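Local coordinates for glucose import ATP-binding protein GlcV (Sulfolobus solfataricus, PDB 1OXX), which hydrolyses ATP to power glucose uptake, as the energy-coupling ATP-binding subunit of the GlcSTUV ABC transporter, at residues Met1-Ser10 / Leu21-Gly31; Ile241-Gly249 / Glu321-Asp329. The protein carries 1 engineered substitution. One frame throughout, in Å; residues are numbered along the deposited sequence.

Contact 1. Residues Met1-Ser10 / Leu21-Gly31; sequences MVRIIVKNVS and LDNVNINIENG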
loop_
_atom_site.group_PDB
_atom_site.type_symbol
_atom_site.label_atom_id
_atom_site.label_comp_id
_atom_site.label_asym_id
_atom_site.label_seq_id
_atom_site.Cartn_x
_atom_site.Cartn_y
_atom_site.Cartn_z
ATOM N N MET A 1 -2.225 -15.531 13.897
ATOM C CA MET A 1 -1.703 -16.745 14.584
ATOM C C MET A 1 -0.337 -16.516 15.218
ATOM O O MET A 1 0.143 -17.351 15.988
ATOM C CB MET A 1 -1.626 -17.903 13.595
ATOM C CG MET A 1 -2.972 -18.401 13.158
ATOM S SD MET A 1 -2.849 -19.534 11.778
ATOM C CE MET A 1 -1.911 -20.805 12.476
ATOM N N VAL A 2 0.331 -15.435 14.833
ATOM C CA VAL A 2 1.573 -15.056 15.491
ATOM C C VAL A 2 1.670 -13.556 15.709
ATOM O O VAL A 2 1.262 -12.775 14.869
ATOM C CB VAL A 2 2.761 -15.517 14.646
ATOM C CG1 VAL A 2 2.704 -14.866 13.258
ATOM C CG2 VAL A 2 4.083 -15.255 15.336
ATOM N N ARG A 3 2.199 -13.160 16.859
ATOM C CA ARG A 3 2.444 -11.763 17.166
ATOM C C ARG A 3 3.840 -11.402 16.689
ATOM O O ARG A 3 4.776 -12.153 16.915
ATOM C CB ARG A 3 2.446 -11.557 18.678
ATOM C CG ARG A 3 1.129 -11.445 19.373
ATOM C CD ARG A 3 1.278 -10.821 20.774
ATOM N NE ARG A 3 1.056 -9.374 20.782
ATOM C CZ ARG A 3 1.888 -8.463 21.289
ATOM N NH1 ARG A 3 3.049 -8.822 21.828
ATOM N NH2 ARG A 3 1.561 -7.179 21.253
ATOM N N ILE A 4 4.008 -10.239 16.072
ATOM C CA ILE A 4 5.319 -9.813 15.624
ATOM C C ILE A 4 5.721 -8.542 16.350
ATOM O O ILE A 4 5.020 -7.512 16.255
ATOM C CB ILE A 4 5.334 -9.563 14.119
ATOM C CG1 ILE A 4 4.762 -10.766 13.354
ATOM C CG2 ILE A 4 6.756 -9.249 13.649
ATOM C CD1 ILE A 4 5.517 -12.056 13.546
ATOM N N ILE A 5 6.839 -8.590 17.061
ATOM C CA ILE A 5 7.377 -7.422 17.745
ATOM C C ILE A 5 8.624 -6.992 17.008
ATOM O O ILE A 5 9.598 -7.738 16.951
ATOM C CB ILE A 5 7.748 -7.679 19.227
ATOM C CG1 ILE A 5 6.503 -7.966 20.056
ATOM C CG2 ILE A 5 8.491 -6.475 19.790
ATOM C CD1 ILE A 5 6.811 -8.171 21.532
ATOM N N VAL A 6 8.568 -5.789 16.440
ATOM C CA VAL A 6 9.671 -5.149 15.751
ATOM C C VAL A 6 10.195 -4.109 16.738
ATOM O O VAL A 6 9.494 -3.145 17.007
ATOM C CB VAL A 6 9.181 -4.483 14.461
ATOM C CG1 VAL A 6 10.330 -3.816 13.714
ATOM C CG2 VAL A 6 8.503 -5.499 13.565
ATOM N N LYS A 7 11.382 -4.325 17.291
ATOM C CA LYS A 7 11.936 -3.468 18.347
ATOM C C LYS A 7 13.202 -2.727 17.921
ATOM O O LYS A 7 14.254 -3.339 17.700
ATOM C CB LYS A 7 12.233 -4.315 19.585
ATOM C CG LYS A 7 12.589 -3.490 20.807
ATOM C CD LYS A 7 11.372 -2.793 21.353
ATOM C CE LYS A 7 11.744 -1.794 22.453
ATOM N NZ LYS A 7 10.534 -1.229 23.126
ATOM N N ASN A 8 13.082 -1.406 17.772
ATOM C CA ASN A 8 14.188 -0.554 17.347
ATOM C C ASN A 8 14.965 -1.103 16.166
ATOM O O ASN A 8 16.196 -1.107 16.164
ATOM C CB ASN A 8 15.150 -0.314 18.516
ATOM C CG ASN A 8 14.481 0.332 19.691
ATOM O OD1 ASN A 8 14.628 -0.121 20.824
ATOM N ND2 ASN A 8 13.752 1.404 19.434
ATOM N N VAL A 9 14.256 -1.562 15.150
ATOM C CA VAL A 9 14.938 -2.174 14.024
ATOM C C VAL A 9 15.501 -1.164 13.037
ATOM O O VAL A 9 14.780 -0.327 12.494
ATOM C CB VAL A 9 14.030 -3.119 13.307
ATOM C CG1 VAL A 9 14.568 -3.452 11.928
ATOM C CG2 VAL A 9 13.833 -4.388 14.183
ATOM N N SER A 10 16.814 -1.253 12.822
ATOM C CA SER A 10 17.485 -0.438 11.829
ATOM C C SER A 10 18.223 -1.353 10.864
ATOM O O SER A 10 18.575 -2.481 11.200
ATOM C CB SER A 10 18.472 0.499 12.502
ATOM O OG SER A 10 17.806 1.435 13.325
ATOM N N LEU A 21 16.395 1.491 7.033
ATOM C CA LEU A 21 15.400 1.520 8.094
ATOM C C LEU A 21 16.042 2.125 9.326
ATOM O O LEU A 21 17.159 1.744 9.709
ATOM C CB LEU A 21 14.887 0.117 8.424
ATOM C CG LEU A 21 14.195 -0.656 7.315
ATOM C CD1 LEU A 21 14.005 -2.088 7.770
ATOM C CD2 LEU A 21 12.876 -0.014 6.954
ATOM N N ASP A 22 15.309 3.036 9.955
ATOM C CA ASP A 22 15.807 3.792 11.096
ATOM C C ASP A 22 14.889 3.660 12.317
ATOM O O ASP A 22 13.835 4.293 12.382
ATOM C CB ASP A 22 15.960 5.264 10.706
ATOM C CG ASP A 22 16.656 6.068 11.757
ATOM O OD1 ASP A 22 17.043 7.219 11.457
ATOM O OD2 ASP A 22 16.855 5.648 12.907
ATOM N N ASN A 23 15.282 2.805 13.262
ATOM C CA ASN A 23 14.569 2.615 14.529
ATOM C C ASN A 23 13.062 2.396 14.398
ATOM O O ASN A 23 12.248 3.133 14.965
ATOM C CB ASN A 23 14.845 3.774 15.472
ATOM C CG ASN A 23 15.055 3.308 16.887
ATOM O OD1 ASN A 23 16.110 2.767 17.214
ATOM N ND2 ASN A 23 14.046 3.492 17.733
ATOM N N VAL A 24 12.715 1.365 13.650
ATOM C CA VAL A 24 11.321 1.033 13.412
ATOM C C VAL A 24 10.760 0.218 14.567
ATOM O O VAL A 24 11.342 -0.786 14.981
ATOM C CB VAL A 24 11.152 0.269 12.102
ATOM C CG1 VAL A 24 9.713 -0.178 11.926
ATOM C CG2 VAL A 24 11.596 1.113 10.926
ATOM N N ASN A 25 9.631 0.667 15.097
ATOM C CA ASN A 25 8.965 -0.002 16.197
ATOM C C ASN A 25 7.487 -0.261 15.870
ATOM O O ASN A 25 6.730 0.682 15.637
ATOM C CB ASN A 25 9.067 0.832 17.467
ATOM C CG ASN A 25 10.467 0.818 18.058
ATOM O OD1 ASN A 25 10.858 -0.158 18.688
ATOM N ND2 ASN A 25 11.236 1.891 17.825
ATOM N N ILE A 26 7.095 -1.535 15.828
ATOM C CA ILE A 26 5.722 -1.943 15.561
ATOM C C ILE A 26 5.434 -3.217 16.320
ATOM O O ILE A 26 6.285 -4.097 16.379
ATOM C CB ILE A 26 5.491 -2.290 14.073
ATOM C CG1 ILE A 26 6.176 -1.318 13.136
ATOM C CG2 ILE A 26 4.003 -2.356 13.782
ATOM C CD1 ILE A 26 6.141 -1.783 11.683
ATOM N N ASN A 27 4.248 -3.286 16.921
ATOM C CA ASN A 27 3.758 -4.504 17.549
ATOM C C ASN A 27 2.551 -4.955 16.739
ATOM O O ASN A 27 1.480 -4.324 16.796
ATOM C CB ASN A 27 3.342 -4.289 19.008
ATOM C CG ASN A 27 4.462 -3.747 19.876
ATOM O OD1 ASN A 27 5.627 -4.124 19.724
ATOM N ND2 ASN A 27 4.103 -2.893 20.843
ATOM N N ILE A 28 2.715 -6.000 15.927
ATOM C CA ILE A 28 1.641 -6.541 15.086
ATOM C C ILE A 28 0.987 -7.687 15.826
ATOM O O ILE A 28 1.658 -8.614 16.260
ATOM C CB ILE A 28 2.221 -7.030 13.738
ATOM C CG1 ILE A 28 2.879 -5.861 13.009
ATOM C CG2 ILE A 28 1.136 -7.634 12.872
ATOM C CD1 ILE A 28 3.611 -6.254 11.738
ATOM N N GLU A 29 -0.328 -7.613 15.985
ATOM C CA GLU A 29 -1.047 -8.596 16.775
ATOM C C GLU A 29 -1.368 -9.860 15.998
ATOM O O GLU A 29 -1.353 -9.894 14.772
ATOM C CB GLU A 29 -2.339 -7.970 17.305
ATOM C CG GLU A 29 -2.091 -6.818 18.274
ATOM C CD GLU A 29 -1.274 -7.216 19.498
ATOM O OE1 GLU A 29 -1.400 -8.362 19.966
ATOM O OE2 GLU A 29 -0.488 -6.374 19.995
ATOM N N ASN A 30 -1.616 -10.923 16.756
ATOM C CA ASN A 30 -1.979 -12.201 16.198
ATOM C C ASN A 30 -3.207 -12.059 15.313
ATOM O O ASN A 30 -4.256 -11.571 15.750
ATOM C CB ASN A 30 -2.257 -13.164 17.370
ATOM C CG ASN A 30 -2.644 -14.553 16.926
ATOM O OD1 ASN A 30 -2.100 -15.539 17.422
ATOM N ND2 ASN A 30 -3.603 -14.646 16.017
ATOM N N GLY A 31 -3.068 -12.476 14.056
ATOM C CA GLY A 31 -4.166 -12.476 13.112
ATOM C C GLY A 31 -4.455 -11.127 12.478
ATOM O O GLY A 31 -5.423 -10.982 11.720
HETATM O O HOH W 1 7.938 -2.520 19.209
HETATM O O HOH W 2 19.050 4.190 13.113
#
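Val6 meets Val24 and Ile26 at the apolar centre of this antiparallel hairpin, strands 4-13 and 18-28, at one edge of the antiparallel sheet of the ABC-ATPase domain. CG1 of Val6 is anti to the backbone N (chi1 -179°), which carries it across to CG1 of Val24 at 4.1 Å. Further along the same face Ile4 CB lies 4.0 Å from Ile28 CB. Helix 41-52 touches Val6 and Ile26 on this face, and also Leu21 beyond the corner; strand 61-64 touches Ile4. Ile4 with Ile28 and Val6 with Ile26 are hydrogen-bonded pairs. At the corner the register shifts: Asn8 and Val9 both face Val24, a G1 beta bulge. Asn8 N instead binds Asn25 OD1 at 2.7 Å, from above the amide plane. Ser10 OG accepts from Asn23 N at 2.9 Å. On the opposite face of the sheet, a water joins Val6 O to Asn27 OD1. At the other end Arg3 runs alongside Glu29 in a bidentate, side-on salt bridge. Arg3 NE reaches Glu29 OE1 at 2.8 Å, and NH2 reaches OE2 at 2.5 Å. With Arg3 replaced by an alanine, the Glu29 carboxylate would probably lose its charged mate and be free to turn. Ile4, Val6, Ile26 and Ile28 thus turn to the buried side, while the salt bridge and the Asn25 and Asn27 amides lie along the more exposed edge.

Contact 2. Residues Ile241-Gly249 / Glu321-Asp329; sequences IGEINELEG and EEEIFTYSD
Asn245 and Phe325 are brought together by their torsions. Asn245 holds CG beside its own backbone N (chi1 -65°) and turns the amide toward the facing strand. Phe325 takes the crowded position (chi1 67°), which places one face of its ring against Asn245 ND2. The two strands, 245-249 and 324-328, belong to different antiparallel sheets of the all-beta C-terminal domain, part of which is classed with the OB folds. They run roughly antiparallel, with axes 7.3 Å apart, so side chains and waters bridge them. The Asn245 amide makes two bonds to one residue. OD1 accepts from Phe325 N at 2.8 Å, and ND2 donates to a lone pair of Phe325 O at 3.0 Å, in the carbonyl plane. ND2 also bonds Ile276 O on the next strand, 271-276. Next along the strands Leu247 CD2 packs on Ile324 CG1 at 3.7 Å. Glu322, bent at chi2, brings OE2 to Glu248 N at 3.0 Å, from above the carboxylate plane. The Glu248 carboxylate itself goes to Arg271 and Lys352. A water donates to Glu322 OE2 and, weakly, to Glu246 O. At the other end Glu243 OE1 lies at the edge of the Phe325 ring, near CE1. The same carboxylate is nearly coplanar with the Tyr327 ring, and Tyr327 OH donates to the syn lone pair of Glu243 OE1 at 2.7 Å.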
loop_
_atom_site.group_PDB
_atom_site.type_symbol
_atom_site.label_atom_id
_atom_site.label_comp_id
_atom_site.label_asym_id
_atom_site.label_seq_id
_atom_site.Cartn_x
_atom_site.Cartn_y
_atom_site.Cartn_z
ATOM N N ILE A 241 -1.104 7.812 0.443
ATOM C CA ILE A 241 -2.313 7.042 0.678
ATOM C C ILE A 241 -3.407 7.284 -0.365
ATOM O O ILE A 241 -4.379 6.546 -0.400
ATOM C CB ILE A 241 -2.819 7.286 2.127
ATOM C CG1 ILE A 241 -3.928 6.298 2.528
ATOM C CG2 ILE A 241 -3.291 8.699 2.282
ATOM C CD1 ILE A 241 -3.428 4.928 2.903
ATOM N N GLY A 242 -3.240 8.307 -1.208
ATOM C CA GLY A 242 -4.214 8.603 -2.249
ATOM C C GLY A 242 -3.914 9.889 -2.989
ATOM O O GLY A 242 -3.088 10.689 -2.548
ATOM N N GLU A 243 -4.615 10.106 -4.095
ATOM C CA GLU A 243 -4.444 11.325 -4.871
ATOM C C GLU A 243 -4.792 12.548 -4.058
ATOM O O GLU A 243 -5.763 12.564 -3.294
ATOM C CB GLU A 243 -5.328 11.307 -6.124
ATOM C CG GLU A 243 -4.949 10.230 -7.113
ATOM C CD GLU A 243 -5.494 10.493 -8.503
ATOM O OE1 GLU A 243 -6.639 10.972 -8.602
ATOM O OE2 GLU A 243 -4.771 10.215 -9.485
ATOM N N ILE A 244 -3.983 13.580 -4.233
ATOM C CA ILE A 244 -4.239 14.843 -3.569
ATOM C C ILE A 244 -3.578 15.993 -4.321
ATOM O O ILE A 244 -2.512 15.827 -4.924
ATOM C CB ILE A 244 -3.747 14.809 -2.093
ATOM C CG1 ILE A 244 -4.311 16.001 -1.322
ATOM C CG2 ILE A 244 -2.233 14.782 -2.031
ATOM C CD1 ILE A 244 -4.267 15.847 0.193
ATOM N N ASN A 245 -4.251 17.142 -4.313
ATOM C CA ASN A 245 -3.693 18.383 -4.792
ATOM C C ASN A 245 -2.901 19.049 -3.673
ATOM O O ASN A 245 -3.402 19.201 -2.556
ATOM C CB ASN A 245 -4.819 19.322 -5.216
ATOM C CG ASN A 245 -5.598 18.789 -6.386
ATOM O OD1 ASN A 245 -5.100 18.791 -7.510
ATOM N ND2 ASN A 245 -6.831 18.342 -6.140
ATOM N N GLU A 246 -1.680 19.453 -3.985
ATOM C CA GLU A 246 -0.808 20.147 -3.035
ATOM C C GLU A 246 -0.575 21.559 -3.537
ATOM O O GLU A 246 -0.074 21.748 -4.656
ATOM C CB GLU A 246 0.535 19.425 -2.926
ATOM C CG GLU A 246 0.439 17.939 -2.647
ATOM C CD GLU A 246 1.786 17.241 -2.636
ATOM O OE1 GLU A 246 2.840 17.921 -2.497
ATOM O OE2 GLU A 246 1.782 15.995 -2.756
ATOM N N LEU A 247 -0.945 22.543 -2.718
ATOM C CA LEU A 247 -0.796 23.950 -3.100
ATOM C C LEU A 247 -0.116 24.689 -1.984
ATOM O O LEU A 247 -0.311 24.357 -0.823
ATOM C CB LEU A 247 -2.148 24.625 -3.301
ATOM C CG LEU A 247 -3.084 24.098 -4.372
ATOM C CD1 LEU A 247 -3.922 23.035 -3.735
ATOM C CD2 LEU A 247 -3.948 25.218 -4.923
ATOM N N GLU A 248 0.647 25.718 -2.322
ATOM C CA GLU A 248 1.312 26.536 -1.320
ATOM C C GLU A 248 0.756 27.951 -1.375
ATOM O O GLU A 248 0.554 28.518 -2.457
ATOM C CB GLU A 248 2.828 26.575 -1.561
ATOM C CG GLU A 248 3.574 27.380 -0.496
ATOM C CD GLU A 248 5.059 27.569 -0.777
ATOM O OE1 GLU A 248 5.704 26.619 -1.262
ATOM O OE2 GLU A 248 5.589 28.675 -0.491
ATOM N N GLY A 249 0.513 28.538 -0.212
ATOM C CA GLY A 249 0.015 29.893 -0.168
ATOM C C GLY A 249 0.472 30.679 1.032
ATOM O O GLY A 249 1.229 30.195 1.874
ATOM N N GLU A 321 0.358 29.724 -10.625
ATOM C CA GLU A 321 0.626 28.529 -11.417
ATOM C C GLU A 321 0.323 27.252 -10.634
ATOM O O GLU A 321 0.534 26.149 -11.150
ATOM C CB GLU A 321 2.074 28.521 -11.914
ATOM C CG GLU A 321 2.350 29.649 -12.894
ATOM C CD GLU A 321 3.780 29.666 -13.399
ATOM O OE1 GLU A 321 4.658 30.193 -12.684
ATOM O OE2 GLU A 321 4.023 29.162 -14.516
ATOM N N GLU A 322 -0.184 27.389 -9.413
ATOM C CA GLU A 322 -0.552 26.219 -8.606
ATOM C C GLU A 322 -1.732 25.536 -9.261
ATOM O O GLU A 322 -2.600 26.191 -9.813
ATOM C CB GLU A 322 -0.911 26.624 -7.181
ATOM C CG GLU A 322 0.220 27.280 -6.409
ATOM C CD GLU A 322 1.358 26.329 -6.105
ATOM O OE1 GLU A 322 2.453 26.483 -6.686
ATOM O OE2 GLU A 322 1.159 25.427 -5.280
ATOM N N GLU A 323 -1.752 24.214 -9.197
ATOM C CA GLU A 323 -2.803 23.451 -9.863
ATOM C C GLU A 323 -3.728 22.708 -8.917
ATOM O O GLU A 323 -3.341 22.277 -7.827
ATOM C CB GLU A 323 -2.181 22.423 -10.794
ATOM C CG GLU A 323 -1.390 23.014 -11.948
ATOM C CD GLU A 323 -0.676 21.963 -12.778
ATOM O OE1 GLU A 323 -0.686 20.765 -12.410
ATOM O OE2 GLU A 323 -0.081 22.343 -13.807
ATOM N N ILE A 324 -4.972 22.564 -9.367
ATOM C CA ILE A 324 -5.951 21.726 -8.713
ATOM C C ILE A 324 -6.638 20.918 -9.815
ATOM O O ILE A 324 -7.129 21.471 -10.823
ATOM C CB ILE A 324 -7.003 22.533 -7.971
ATOM C CG1 ILE A 324 -6.407 23.214 -6.746
ATOM C CG2 ILE A 324 -8.139 21.636 -7.569
ATOM C CD1 ILE A 324 -7.431 24.066 -6.028
ATOM N N PHE A 325 -6.631 19.602 -9.652
ATOM C CA PHE A 325 -7.410 18.753 -10.541
ATOM C C PHE A 325 -8.547 18.078 -9.802
ATOM O O PHE A 325 -8.512 17.860 -8.572
ATOM C CB PHE A 325 -6.558 17.715 -11.288
ATOM C CG PHE A 325 -5.959 16.656 -10.413
ATOM C CD1 PHE A 325 -6.628 15.475 -10.168
ATOM C CD2 PHE A 325 -4.728 16.856 -9.824
ATOM C CE1 PHE A 325 -6.065 14.509 -9.338
ATOM C CE2 PHE A 325 -4.172 15.901 -8.998
ATOM C CZ PHE A 325 -4.843 14.725 -8.766
ATOM N N THR A 326 -9.578 17.771 -10.568
ATOM C CA THR A 326 -10.737 17.076 -10.065
ATOM C C THR A 326 -11.337 16.276 -11.225
ATOM O O THR A 326 -10.943 16.458 -12.381
ATOM C CB THR A 326 -11.754 18.072 -9.493
ATOM O OG1 THR A 326 -12.787 17.352 -8.815
ATOM C CG2 THR A 326 -12.475 18.809 -10.596
ATOM N N TYR A 327 -12.265 15.374 -10.928
ATOM C CA TYR A 327 -12.868 14.519 -11.950
ATOM C C TYR A 327 -14.330 14.861 -12.149
ATOM O O TYR A 327 -15.054 15.127 -11.197
ATOM C CB TYR A 327 -12.731 13.036 -11.602
ATOM C CG TYR A 327 -11.324 12.578 -11.482
ATOM C CD1 TYR A 327 -10.702 12.485 -10.239
ATOM C CD2 TYR A 327 -10.588 12.244 -12.611
ATOM C CE1 TYR A 327 -9.405 12.084 -10.140
ATOM C CE2 TYR A 327 -9.267 11.854 -12.522
ATOM C CZ TYR A 327 -8.682 11.766 -11.276
ATOM O OH TYR A 327 -7.370 11.360 -11.169
ATOM N N SER A 328 -14.777 14.821 -13.399
ATOM C CA SER A 328 -16.149 15.198 -13.706
ATOM C C SER A 328 -16.787 14.396 -14.831
ATOM O O SER A 328 -16.095 13.834 -15.689
ATOM C CB SER A 328 -16.205 16.665 -14.088
ATOM O OG SER A 328 -17.539 17.065 -14.353
ATOM N N ASP A 329 -18.121 14.371 -14.807
ATOM C CA ASP A 329 -18.926 13.727 -15.834
ATOM C C ASP A 329 -18.859 14.500 -17.137
ATOM O O ASP A 329 -18.908 13.901 -18.195
ATOM C CB ASP A 329 -20.409 13.705 -15.435
ATOM C CG ASP A 329 -20.725 12.710 -14.345
ATOM O OD1 ASP A 329 -20.100 11.625 -14.309
ATOM O OD2 ASP A 329 -21.616 12.936 -13.497
HETATM O O HOH W 3 -2.621 19.371 -8.303
HETATM O O HOH W 4 2.728 23.476 -4.354
HETATM O O HOH W 5 -1.310 20.711 -6.905
HETATM O O HOH W 6 -0.416 22.326 -7.125
#

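How the contacts relate
Contact 1 lies in the ABC-ATPase domain and contact 2 in the C-terminal domain. Their centres are 35 Å apart, on opposite sides of the centre of the chain, and their nearest atoms are about 15 Å apart, without touching. Contact 1 closes before contact 2 opens along the sequence. It is the one near the nucleotide site: the side chain of Leu21 is about 4 Å from that of Thr46, an inferred ATP-binding residue. After Gly31 the chain enters strand 33-37, which leads into the P-loop. Contact 2 lies away from the annotated ATP-binding residues. Contact 1 pairs neighbouring strands of one sheet, whereas contact 2 ties two sheets together.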